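Local coordinates for protein beta-glucosidase (Saccharopolyspora erythraea D, PDB 5M6G) that probably hydrolyses terminal, non-reducing beta-D-glucosyl residues with release of beta-D-glucose, as a member of glycosyl hydrolase family 3, at residues G508-G513 against S540-D545; T586-R589 against Q593-I596; A496-T501 against E518-T523; G237-G242 against G246-S251; H145-G150 against A558-G563. All coordinates share one frame; numbering follows the deposited sequence. Where two conformers were deposited one is given.

Contact 1. Residues G508-G513 against S540-D545; sequences GDRPGG and SGRPLD. With MG (magnesium ion), chain C.
The two loop backbones stay apart, the closest alpha carbons, Gly508 CA and Gly541 CA, being 9.4 Å from each other, and the long side chain of Arg542 spans the space to the carbonyl of Gly508. Its guanidinium arrives end-on and grips that single oxygen with two nitrogens: Arg542 NH2 to Gly508 O is 2.8 Å (N-H...O 151°), while Arg542 NH1 to the same Gly508 O is 3.1 Å and more bent. Gly508 O lies close to the guanidinium plane, so one flat group fixes the carbonyl. Arg542 NE salt-bridges Glu500, which probably offsets part of the positive charge.

Arg510 comes across at about a right angle, its CG packed 3.3 Å from Arg542 NH2. A bend at chi2 (-66°) folds the chain back, and Arg510 NH1 hydrogen-bonds Asp509 O at 2.9 Å from above the carbonyl plane. The two guanidinium planes are turned 44° apart.

Asp509 points the other way, with OD2 binding a magnesium ion at 2.1 Å. Four waters and Asp243 complete the six ligands. The arrangement is that of a C-terminal-domain loop held at the domain interface, near the sorbitol pocket of this family 3 hydrolase.

Contact 2. Residues T586-R589 against Q593-I596; sequences TWMR and QLPI. With MG (magnesium ion), chain D.
Gln593 and Arg589 meet where the chain doubles back in the C-terminal domain of the family 3 hydrolase, in the loop region that follows helix 567-573; neither segment is regular helix or strand. From Gln593 CB, which lies 4.2 Å from CD1 of Ile596 in its own segment, CG stands anti to the carbonyl carbon (chi1 -69°), and the chain then runs extended. CG is a spacer that carries the amide to the opposite backbone. There CD comes 3.9 Å from Arg589 CB, and OE1 accepts the backbone N-H of Arg589, with OE1 to Arg589 N only 2.6 Å. The donor lies in the carbonyl plane, although the N-H...O angle is a bent 131°. OE1 also takes the next amide, Ser590 N, and NE2 reaches Asp603 O, so both ends of the flat amide are used. With an alanine here, the amides of Arg589 and Ser590 would probably lose their shared acceptor, leaving the loop freer to move.

Beside this polar anchor the packing is apolar. Met588 CB touches Leu594 CD2 at 4.2 Å, and SD lies against the same methyl. At the other end Thr586 CG2 meets Ile596 CG1 at 3.7 Å, the side chains crossing at about a right angle, while Thr586 OG1 turns to Glu199. That glutamate and Asn597 share a magnesium ion with Ile596 O, which sits 2.3 Å from the metal.

Contact 3. Residues A496-T501 against E518-T523; sequences AVVGET and EEDRAT
One face of the Asp520 carboxylate carries both partners from the strand: Val498 CB lies almost straight above Asp520 CG at 3.4 Å, and on that same side Gly499 N approaches OD2. The amide therefore comes in 46° out of the carboxylate plane, yet the bond itself is fairly straight, with Gly499 N to Asp520 OD2 at 2.9 Å and an N-H...O angle of 158°. The other oxygen, OD1, makes a salt bridge with Lys436, whose NZ also hydrogen-bonds Gly499 O. That shared lysine probably eases the meeting of two acceptors, Gly499 O and Asp520 OD2, at 3.3 Å. On the outer side of the helix the other flat group, the guanidinium of Arg521, has Glu518 CA over one face near its rim.

The segments belong to a beta-alpha-beta unit of the C-terminal domain: strand 493-499 leads through a long loop into helix 518-528, and strand 534-539 then lies parallel beside the first strand. Asp520 sits in the first turn of the helix with CG anti to its carbonyl carbon (chi1 -67°), a setting that swings the carboxylate across to the end of the strand. The N-terminal end of the helix would probably stabilise the negative charge further. With a leucine in place of Asp520, the Gly499 amide would probably lose its acceptor and Lys436 this salt bridge. Alongside, Val498 CG1 packs 3.9 Å from Asp520 CB, and the apolar interface runs on as Ala496 touches Ile524 and Leu527 further along the helix.

Contact 4. Residues G237-G242 against G246-S251; sequences GGTTGG and GNTEIS
Thr240 OG1 is held from two directions: it donates to Glu249 OE2 at 2.6 Å, and a water donates to it. The carboxylate oxygen is met on its anti side, 29° out of plane. Glu249 gets there because its chain runs extended beyond CG (chi2 177°) and crosses the threonine obliquely. The same water donates to Gly238 O at 2.9 Å and accepts from Glu249 N, so one solvent molecule ties three groups together.

Next to this the backbones join: Thr240 N donates to Asn247 O at 2.9 Å along a nearly straight bond (166°), and Thr239 CA adds a CA-H...O contact to that oxygen at 3.4 Å. A second water spans Thr240 O and Asn247 N.

Thr239 and Thr248 cross at about a right angle, with Thr239 CG2 3.4 Å from Thr248 OG1. Their hydroxyls are used elsewhere, Thr239 OG1 on Asp243 O and Thr248 OG1 on Gly235 O. Gly238 lies so close to Thr248 that a CB would be jammed against CG2.

This is a loop after strand 229-233 of the N-terminal domain, the strand of the sorbitol-pocket residues Lys231 and His232, folded against the short strand 247-248; its bend carries Asp243 to the magnesium site shared with Asp509.

Contact 5. Residues H145-G150 against A558-G563; sequences HNIGLG and ASWLPG
Trp560 is clamped between two aliphatic groups: Ile147 lies over one face of the indole, its CG1 4.1 Å above the plane and displaced toward the rim, and Ala558 CB covers the opposite face at 3.9 Å. The isoleucine crosses the indole at about a right angle and touches the six-membered ring with its tip, Ile147 CD1 to Trp560 CZ3 being 3.7 Å. It can do so because CG1 stands anti to the backbone N (chi1 -178°), throwing the ethyl arm out from the helix. At the other end of the indole, Gly148 CA comes obliquely to Trp560 CD1 at 3.6 Å. The fit is close here: a CB on Gly148 would run into Trp560 CB.

One residue on, Leu561 leans on His145, its CD1 packing 3.6 Å from His145 CD2, while Leu561 CB sits at the imidazole edge, in its plane. The ring is also stacked on His132, and its NE2 is hydrogen-bonded to Gly447 O.

The backbones meet as well. His145, at the N-cap position of helix 146-152, donates from N to Leu561 O at 3.1 Å with an angle of 160°, and a water donates to His145 O and accepts from Leu561 N.

The helix belongs to the N-terminal domain and strand 555-560 to the C-terminal one, so the contact joins segments of the two domains that lie more than 400 residues apart in the sequence. Across these segments it is made of buried apolar packing and main-chain hydrogen bonds, with no charged pair.

In the fold
Contact 5 ties the N-terminal domain to strand 555-560, and the other four all fall between or after its two segments along the chain. Of these, contact 4 comes first, within the N-terminal domain; contacts 3 and 1 interleave, and contact 2 closes the series. Contacts 3 and 5 reach the same six-stranded mixed sheet, their centres about 18 Å apart. Contact 1 is the hub: its centre is about 11 Å from contact 2 and 14 Å from contact 3, and it touches every other contact. Contacts 3 and 4 are farthest apart, at about 30 Å. Contact 1 supplies Asp509 and the loop closed by contact 4 carries Asp243 to one magnesium ion, which bridges the two domains, as does contact 5.

Contact 1. Residues G508-G513 against S540-D545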
# COMPACT_ATOMS: atom_id res chain seq x y z
N GLY A 508 -8.74 -10.18 -5.06
CA GLY A 508 -9.44 -10.10 -3.81
C GLY A 508 -10.86 -9.58 -3.88
O GLY A 508 -11.50 -9.44 -2.83
N ASP A 509 -11.38 -9.28 -5.07
CA ASP A 509 -12.78 -8.92 -5.17
C ASP A 509 -13.65 -10.09 -4.72
O ASP A 509 -13.37 -11.25 -5.03
CB ASP A 509 -13.15 -8.51 -6.60
CG ASP A 509 -12.48 -7.22 -7.04
OD1 ASP A 509 -11.87 -6.53 -6.19
OD2 ASP A 509 -12.59 -6.89 -8.24
N ARG A 510 -14.72 -9.78 -3.99
CA ARG A 510 -15.60 -10.80 -3.43
C ARG A 510 -17.06 -10.48 -3.77
O ARG A 510 -17.86 -10.17 -2.88
CB ARG A 510 -15.41 -10.92 -1.92
CG ARG A 510 -14.05 -11.45 -1.51
CD ARG A 510 -13.85 -12.90 -1.96
NE ARG A 510 -12.53 -13.38 -1.56
CZ ARG A 510 -11.45 -13.39 -2.34
NH1 ARG A 510 -11.52 -12.93 -3.59
NH2 ARG A 510 -10.29 -13.85 -1.87
N PRO A 511 -17.44 -10.57 -5.04
CA PRO A 511 -18.86 -10.37 -5.37
C PRO A 511 -19.74 -11.47 -4.81
O PRO A 511 -20.96 -11.25 -4.68
CB PRO A 511 -18.87 -10.37 -6.90
CG PRO A 511 -17.66 -11.15 -7.30
CD PRO A 511 -16.63 -10.90 -6.23
N GLY A 512 -19.17 -12.62 -4.45
CA GLY A 512 -19.98 -13.76 -4.04
C GLY A 512 -20.37 -13.79 -2.58
O GLY A 512 -21.27 -14.56 -2.22
N GLY A 513 -19.73 -13.00 -1.74
CA GLY A 513 -20.03 -13.04 -0.32
C GLY A 513 -18.78 -12.78 0.51
O GLY A 513 -17.65 -12.89 0.05
N SER A 540 -8.22 -10.13 8.70
CA SER A 540 -8.93 -9.91 7.44
C SER A 540 -8.58 -8.53 6.91
O SER A 540 -8.15 -7.65 7.66
CB SER A 540 -10.44 -10.03 7.63
OG SER A 540 -10.92 -8.98 8.46
N GLY A 541 -8.83 -8.33 5.62
CA GLY A 541 -8.62 -7.02 5.03
C GLY A 541 -9.81 -6.09 5.06
O GLY A 541 -9.75 -5.00 4.49
N ARG A 542 -10.89 -6.47 5.74
CA ARG A 542 -12.15 -5.75 5.62
C ARG A 542 -13.13 -6.35 6.62
O ARG A 542 -12.88 -7.44 7.14
CB ARG A 542 -12.70 -5.89 4.21
CG ARG A 542 -12.75 -7.35 3.77
CD ARG A 542 -13.14 -7.50 2.31
NE ARG A 542 -12.39 -8.60 1.71
CZ ARG A 542 -12.31 -8.83 0.40
NH1 ARG A 542 -12.94 -8.04 -0.47
NH2 ARG A 542 -11.57 -9.85 -0.03
N PRO A 543 -14.24 -5.68 6.91
CA PRO A 543 -15.32 -6.36 7.64
C PRO A 543 -15.70 -7.65 6.93
O PRO A 543 -15.63 -7.75 5.70
CB PRO A 543 -16.47 -5.34 7.62
CG PRO A 543 -15.77 -4.00 7.46
CD PRO A 543 -14.60 -4.29 6.55
N LEU A 544 -16.08 -8.66 7.72
CA LEU A 544 -16.59 -9.92 7.20
C LEU A 544 -18.02 -10.10 7.69
O LEU A 544 -18.41 -9.56 8.73
CB LEU A 544 -15.73 -11.11 7.65
CG LEU A 544 -14.28 -11.11 7.21
CD1 LEU A 544 -13.58 -12.39 7.71
CD2 LEU A 544 -14.14 -10.95 5.69
N ASP A 545 -18.80 -10.86 6.94
CA ASP A 545 -20.24 -11.03 7.20
C ASP A 545 -20.43 -12.06 8.31
O ASP A 545 -20.41 -13.27 8.06
CB ASP A 545 -20.94 -11.44 5.91
CG ASP A 545 -22.45 -11.32 6.00
OD1 ASP A 545 -22.97 -10.82 7.02
OD2 ASP A 545 -23.11 -11.73 5.02
MG MG C . -13.28 -7.75 -10.06
O HOH W 1 -11.75 -6.65 -10.98
O HOH W 2 -12.07 -9.35 -9.70
O HOH W 3 -14.86 -8.91 -9.38
O HOH W 4 -13.62 -8.75 -11.90

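Contact 2. Residues T586-R589 against Q593-I596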
# COMPACT_ATOMS: atom_id res chain seq x y z
N THR A 586 -17.72 1.02 8.15
CA THR A 586 -18.97 0.56 8.74
C THR A 586 -19.12 -0.95 8.54
O THR A 586 -18.87 -1.47 7.45
CB THR A 586 -20.14 1.31 8.09
OG1 THR A 586 -20.05 2.71 8.40
CG2 THR A 586 -21.46 0.79 8.60
N TRP A 587 -19.52 -1.66 9.59
CA TRP A 587 -19.55 -3.12 9.56
C TRP A 587 -20.96 -3.62 9.26
O TRP A 587 -21.89 -3.37 10.04
CB TRP A 587 -19.05 -3.69 10.89
CG TRP A 587 -18.64 -5.13 10.81
CD1 TRP A 587 -19.42 -6.20 10.47
CD2 TRP A 587 -17.33 -5.65 11.09
NE1 TRP A 587 -18.67 -7.36 10.52
CE2 TRP A 587 -17.39 -7.05 10.89
CE3 TRP A 587 -16.11 -5.08 11.48
CZ2 TRP A 587 -16.28 -7.88 11.07
CZ3 TRP A 587 -15.01 -5.91 11.66
CH2 TRP A 587 -15.11 -7.29 11.46
N MET A 588 -21.10 -4.39 8.18
CA MET A 588 -22.41 -4.78 7.66
C MET A 588 -23.17 -5.71 8.62
O MET A 588 -22.59 -6.56 9.30
CB MET A 588 -22.23 -5.50 6.32
CG MET A 588 -21.64 -6.91 6.47
SD MET A 588 -21.02 -7.66 4.96
CE MET A 588 -19.27 -7.24 5.07
N ARG A 589 -24.51 -5.54 8.65
CA ARG A 589 -25.38 -6.58 9.19
C ARG A 589 -25.55 -7.71 8.19
O ARG A 589 -25.85 -8.84 8.58
CB ARG A 589 -26.78 -6.03 9.53
CG ARG A 589 -26.88 -5.26 10.81
CD ARG A 589 -28.35 -4.96 11.16
NE ARG A 589 -28.41 -3.99 12.25
CZ ARG A 589 -28.21 -4.28 13.52
NH1 ARG A 589 -27.95 -5.54 13.89
NH2 ARG A 589 -28.27 -3.32 14.44
N GLN A 593 -26.28 -5.33 2.23
CA GLN A 593 -26.20 -3.89 2.44
C GLN A 593 -25.04 -3.24 1.70
O GLN A 593 -25.01 -2.01 1.59
CB GLN A 593 -26.03 -3.57 3.93
CG GLN A 593 -27.25 -3.86 4.82
CD GLN A 593 -26.89 -3.79 6.29
OE1 GLN A 593 -25.88 -4.35 6.72
NE2 GLN A 593 -27.69 -3.06 7.07
N LEU A 594 -24.07 -4.02 1.23
CA LEU A 594 -22.94 -3.42 0.54
C LEU A 594 -23.41 -2.74 -0.75
O LEU A 594 -24.26 -3.29 -1.46
CB LEU A 594 -21.86 -4.46 0.23
CG LEU A 594 -21.34 -5.23 1.43
CD1 LEU A 594 -20.13 -6.05 1.01
CD2 LEU A 594 -20.98 -4.26 2.55
N PRO A 595 -22.88 -1.55 -1.04
CA PRO A 595 -21.93 -0.80 -0.20
C PRO A 595 -22.61 -0.15 1.01
O PRO A 595 -23.70 0.40 0.87
CB PRO A 595 -21.40 0.28 -1.15
CG PRO A 595 -22.58 0.52 -2.09
CD PRO A 595 -23.16 -0.84 -2.31
N ILE A 596 -21.98 -0.22 2.19
CA ILE A 596 -22.53 0.41 3.39
C ILE A 596 -21.51 1.42 3.91
O ILE A 596 -20.32 1.11 4.03
CB ILE A 596 -22.91 -0.62 4.47
CG1 ILE A 596 -23.59 0.09 5.65
CG2 ILE A 596 -21.70 -1.46 4.90
CD1 ILE A 596 -24.33 -0.84 6.60
MG MG D . -18.02 1.39 3.97
O HOH W 5 -18.00 -0.66 4.99
O HOH W 6 -16.28 0.73 2.77

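Contact 3. Residues A496-T501 against E518-T523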
# COMPACT_ATOMS: atom_id res chain seq x y z
N ALA A 496 -9.88 -18.28 18.70
CA ALA A 496 -10.01 -18.72 17.32
C ALA A 496 -9.60 -17.56 16.42
O ALA A 496 -10.33 -16.58 16.30
CB ALA A 496 -11.43 -19.18 17.02
N VAL A 497 -8.44 -17.68 15.78
CA VAL A 497 -7.93 -16.64 14.90
C VAL A 497 -8.28 -17.07 13.48
O VAL A 497 -7.63 -17.94 12.91
CB VAL A 497 -6.43 -16.43 15.08
CG1 VAL A 497 -5.99 -15.15 14.38
CG2 VAL A 497 -6.09 -16.37 16.56
N VAL A 498 -9.32 -16.44 12.92
CA VAL A 498 -9.90 -16.84 11.65
C VAL A 498 -9.77 -15.70 10.64
O VAL A 498 -9.09 -14.70 10.90
CB VAL A 498 -11.38 -17.25 11.85
CG1 VAL A 498 -11.49 -18.43 12.84
CG2 VAL A 498 -12.18 -16.07 12.35
N GLY A 499 -10.40 -15.84 9.47
CA GLY A 499 -10.50 -14.74 8.52
C GLY A 499 -9.95 -15.11 7.14
O GLY A 499 -10.06 -16.26 6.70
N GLU A 500 -9.35 -14.12 6.48
CA GLU A 500 -8.97 -14.29 5.09
C GLU A 500 -7.53 -14.75 4.95
O GLU A 500 -6.71 -14.58 5.86
CB GLU A 500 -9.15 -12.97 4.33
CG GLU A 500 -10.51 -12.32 4.52
CD GLU A 500 -10.67 -11.09 3.64
OE1 GLU A 500 -10.06 -10.04 3.95
OE2 GLU A 500 -11.38 -11.19 2.62
N THR A 501 -7.22 -15.33 3.80
CA THR A 501 -5.86 -15.58 3.33
C THR A 501 -5.44 -14.45 2.38
O THR A 501 -6.28 -13.65 1.95
CB THR A 501 -5.79 -16.94 2.64
OG1 THR A 501 -6.75 -16.99 1.59
CG2 THR A 501 -6.07 -18.07 3.66
N GLU A 518 -15.91 -22.35 5.43
CA GLU A 518 -16.46 -23.46 6.20
C GLU A 518 -15.47 -23.93 7.25
O GLU A 518 -15.88 -24.41 8.31
CB GLU A 518 -16.89 -24.60 5.27
CG GLU A 518 -18.16 -24.22 4.48
CD GLU A 518 -18.95 -25.42 3.99
OE1 GLU A 518 -18.41 -26.55 4.01
OE2 GLU A 518 -20.13 -25.23 3.60
N GLU A 519 -14.17 -23.77 7.00
CA GLU A 519 -13.18 -24.13 8.01
C GLU A 519 -13.31 -23.24 9.24
O GLU A 519 -13.34 -23.73 10.37
CB GLU A 519 -11.77 -24.05 7.43
CG GLU A 519 -10.70 -24.22 8.51
CD GLU A 519 -9.27 -24.08 7.98
OE1 GLU A 519 -8.34 -24.17 8.82
OE2 GLU A 519 -9.07 -23.90 6.76
N ASP A 520 -13.38 -21.92 9.03
CA ASP A 520 -13.49 -21.01 10.18
C ASP A 520 -14.74 -21.30 11.00
O ASP A 520 -14.69 -21.25 12.24
CB ASP A 520 -13.51 -19.55 9.71
CG ASP A 520 -12.18 -19.10 9.10
OD1 ASP A 520 -11.18 -19.85 9.14
OD2 ASP A 520 -12.14 -17.96 8.58
N ARG A 521 -15.87 -21.56 10.34
CA ARG A 521 -17.10 -21.79 11.10
C ARG A 521 -17.09 -23.14 11.80
O ARG A 521 -17.58 -23.26 12.93
CB ARG A 521 -18.32 -21.64 10.19
CG ARG A 521 -18.31 -20.33 9.43
CD ARG A 521 -19.66 -19.99 8.91
NE ARG A 521 -19.72 -20.29 7.48
CZ ARG A 521 -20.19 -21.43 7.00
NH1 ARG A 521 -20.67 -22.34 7.84
NH2 ARG A 521 -20.21 -21.63 5.69
N ALA A 522 -16.52 -24.17 11.16
CA ALA A 522 -16.34 -25.46 11.83
C ALA A 522 -15.44 -25.34 13.05
O ALA A 522 -15.74 -25.92 14.11
CB ALA A 522 -15.75 -26.47 10.84
N THR A 523 -14.34 -24.61 12.93
CA THR A 523 -13.42 -24.49 14.06
C THR A 523 -14.04 -23.72 15.22
O THR A 523 -13.91 -24.12 16.38
CB THR A 523 -12.12 -23.85 13.60
OG1 THR A 523 -11.43 -24.76 12.74
CG2 THR A 523 -11.22 -23.53 14.79

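Contact 4. Residues G237-G242 against G246-S251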
# COMPACT_ATOMS: atom_id res chain seq x y z
N GLY A 237 -11.73 3.79 -4.93
CA GLY A 237 -12.57 3.19 -3.90
C GLY A 237 -14.06 3.30 -4.16
O GLY A 237 -14.87 2.81 -3.36
N GLY A 238 -14.44 3.95 -5.26
CA GLY A 238 -15.84 4.20 -5.54
C GLY A 238 -16.45 3.37 -6.64
O GLY A 238 -17.58 3.67 -7.05
N THR A 239 -15.76 2.35 -7.15
CA THR A 239 -16.27 1.62 -8.30
C THR A 239 -17.53 0.85 -7.93
O THR A 239 -17.69 0.39 -6.80
CB THR A 239 -15.22 0.64 -8.85
OG1 THR A 239 -14.84 -0.31 -7.84
CG2 THR A 239 -13.99 1.40 -9.34
N THR A 240 -18.44 0.74 -8.90
CA THR A 240 -19.69 0.04 -8.68
C THR A 240 -19.42 -1.41 -8.31
O THR A 240 -18.63 -2.09 -8.97
CB THR A 240 -20.57 0.11 -9.93
OG1 THR A 240 -20.79 1.49 -10.25
CG2 THR A 240 -21.92 -0.57 -9.69
N GLY A 241 -20.07 -1.87 -7.24
CA GLY A 241 -19.86 -3.22 -6.75
C GLY A 241 -18.51 -3.48 -6.12
O GLY A 241 -18.19 -4.65 -5.85
N GLY A 242 -17.72 -2.44 -5.87
CA GLY A 242 -16.36 -2.66 -5.41
C GLY A 242 -15.53 -3.47 -6.37
O GLY A 242 -14.60 -4.17 -5.95
N GLY A 246 -12.85 -1.05 -11.90
CA GLY A 246 -14.21 -0.85 -12.36
C GLY A 246 -14.54 0.58 -12.72
O GLY A 246 -13.67 1.40 -13.03
N ASN A 247 -15.83 0.88 -12.67
CA ASN A 247 -16.36 2.16 -13.13
C ASN A 247 -16.97 2.86 -11.93
O ASN A 247 -17.86 2.31 -11.27
CB ASN A 247 -17.39 1.95 -14.24
CG ASN A 247 -17.93 3.26 -14.81
OD1 ASN A 247 -17.31 4.31 -14.66
ND2 ASN A 247 -19.09 3.20 -15.46
N THR A 248 -16.49 4.06 -11.64
CA THR A 248 -17.02 4.85 -10.53
C THR A 248 -18.10 5.77 -11.07
O THR A 248 -17.81 6.75 -11.77
CB THR A 248 -15.90 5.62 -9.85
OG1 THR A 248 -15.02 4.69 -9.21
CG2 THR A 248 -16.46 6.57 -8.81
N GLU A 249 -19.36 5.45 -10.77
CA GLU A 249 -20.50 6.09 -11.41
C GLU A 249 -21.16 7.00 -10.38
O GLU A 249 -22.13 6.63 -9.73
CB GLU A 249 -21.46 5.04 -11.93
CG GLU A 249 -20.77 3.92 -12.69
CD GLU A 249 -21.74 2.84 -13.14
OE1 GLU A 249 -22.64 3.15 -13.96
OE2 GLU A 249 -21.64 1.69 -12.65
N ILE A 250 -20.59 8.21 -10.22
CA ILE A 250 -21.02 9.17 -9.22
C ILE A 250 -20.91 10.57 -9.81
O ILE A 250 -20.23 10.81 -10.80
CB ILE A 250 -20.19 9.07 -7.91
CG1 ILE A 250 -18.74 9.50 -8.17
CG2 ILE A 250 -20.22 7.65 -7.32
CD1 ILE A 250 -17.87 9.41 -6.91
N SER A 251 -21.61 11.51 -9.18
CA SER A 251 -21.56 12.89 -9.64
C SER A 251 -20.16 13.47 -9.42
O SER A 251 -19.36 12.97 -8.62
CB SER A 251 -22.58 13.74 -8.89
OG SER A 251 -22.18 13.88 -7.54
O HOH W 7 -19.94 3.63 -8.68
O HOH W 8 -17.42 -1.23 -11.46

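Contact 5. Residues H145-G150 against A558-G563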
# COMPACT_ATOMS: atom_id res chain seq x y z
N HIS A 145 -1.40 -3.28 7.45
CA HIS A 145 -1.93 -2.63 6.26
C HIS A 145 -2.78 -1.42 6.65
O HIS A 145 -3.17 -1.23 7.81
CB HIS A 145 -2.74 -3.61 5.41
CG HIS A 145 -1.91 -4.38 4.42
ND1 HIS A 145 -1.18 -3.77 3.42
CD2 HIS A 145 -1.71 -5.71 4.27
CE1 HIS A 145 -0.57 -4.69 2.70
NE2 HIS A 145 -0.86 -5.88 3.20
N ASN A 146 -3.07 -0.60 5.64
CA ASN A 146 -3.67 0.72 5.86
C ASN A 146 -4.98 0.65 6.65
O ASN A 146 -5.24 1.54 7.47
CB ASN A 146 -3.90 1.42 4.52
CG ASN A 146 -2.63 2.03 3.96
OD1 ASN A 146 -1.61 2.07 4.64
ND2 ASN A 146 -2.68 2.52 2.72
N ILE A 147 -5.82 -0.35 6.41
CA ILE A 147 -7.12 -0.36 7.08
C ILE A 147 -6.93 -0.40 8.59
O ILE A 147 -7.56 0.37 9.33
CB ILE A 147 -8.01 -1.51 6.56
CG1 ILE A 147 -9.39 -1.47 7.23
CG2 ILE A 147 -7.37 -2.89 6.78
CD1 ILE A 147 -10.38 -2.47 6.66
N GLY A 148 -6.01 -1.25 9.08
CA GLY A 148 -5.71 -1.26 10.51
C GLY A 148 -5.07 0.04 10.98
O GLY A 148 -5.37 0.52 12.07
N LEU A 149 -4.18 0.62 10.15
CA LEU A 149 -3.63 1.92 10.48
C LEU A 149 -4.73 2.97 10.61
O LEU A 149 -4.68 3.82 11.51
CB LEU A 149 -2.60 2.34 9.44
CG LEU A 149 -1.37 1.42 9.35
CD1 LEU A 149 -0.28 2.00 8.40
CD2 LEU A 149 -0.76 1.11 10.76
N GLY A 150 -5.73 2.93 9.73
CA GLY A 150 -6.86 3.85 9.87
C GLY A 150 -7.61 3.62 11.17
O GLY A 150 -8.05 4.56 11.82
N ALA A 558 -11.21 -7.48 16.15
CA ALA A 558 -10.83 -7.32 14.75
C ALA A 558 -9.36 -6.92 14.69
O ALA A 558 -8.98 -5.88 15.23
CB ALA A 558 -11.70 -6.28 14.05
N SER A 559 -8.54 -7.74 14.04
CA SER A 559 -7.10 -7.52 14.01
C SER A 559 -6.60 -7.01 12.67
O SER A 559 -5.44 -6.59 12.59
CB SER A 559 -6.34 -8.80 14.37
OG SER A 559 -6.57 -9.14 15.73
N TRP A 560 -7.42 -7.06 11.63
CA TRP A 560 -7.08 -6.57 10.27
C TRP A 560 -5.90 -7.42 9.75
O TRP A 560 -5.96 -8.66 9.86
CB TRP A 560 -6.84 -5.07 10.28
CG TRP A 560 -7.88 -4.34 11.05
CD1 TRP A 560 -7.71 -3.66 12.22
CD2 TRP A 560 -9.28 -4.25 10.73
NE1 TRP A 560 -8.92 -3.15 12.65
CE2 TRP A 560 -9.89 -3.48 11.75
CE3 TRP A 560 -10.07 -4.72 9.67
CZ2 TRP A 560 -11.26 -3.18 11.74
CZ3 TRP A 560 -11.43 -4.43 9.67
CH2 TRP A 560 -12.01 -3.66 10.70
N LEU A 561 -4.87 -6.82 9.16
CA LEU A 561 -3.70 -7.53 8.65
C LEU A 561 -2.48 -6.94 9.33
O LEU A 561 -1.84 -6.02 8.78
CB LEU A 561 -3.60 -7.43 7.13
CG LEU A 561 -4.84 -7.92 6.39
CD1 LEU A 561 -4.82 -7.49 4.92
CD2 LEU A 561 -4.98 -9.44 6.53
N PRO A 562 -2.12 -7.43 10.52
CA PRO A 562 -1.20 -6.68 11.39
C PRO A 562 0.26 -6.70 10.97
O PRO A 562 1.02 -5.87 11.47
CB PRO A 562 -1.38 -7.35 12.76
CG PRO A 562 -1.91 -8.71 12.46
CD PRO A 562 -2.74 -8.57 11.20
N GLY A 563 0.67 -7.61 10.09
CA GLY A 563 2.04 -7.59 9.63
C GLY A 563 2.96 -8.53 10.40
O GLY A 563 2.52 -9.57 10.91
O HOH W 9 -4.10 -3.80 9.07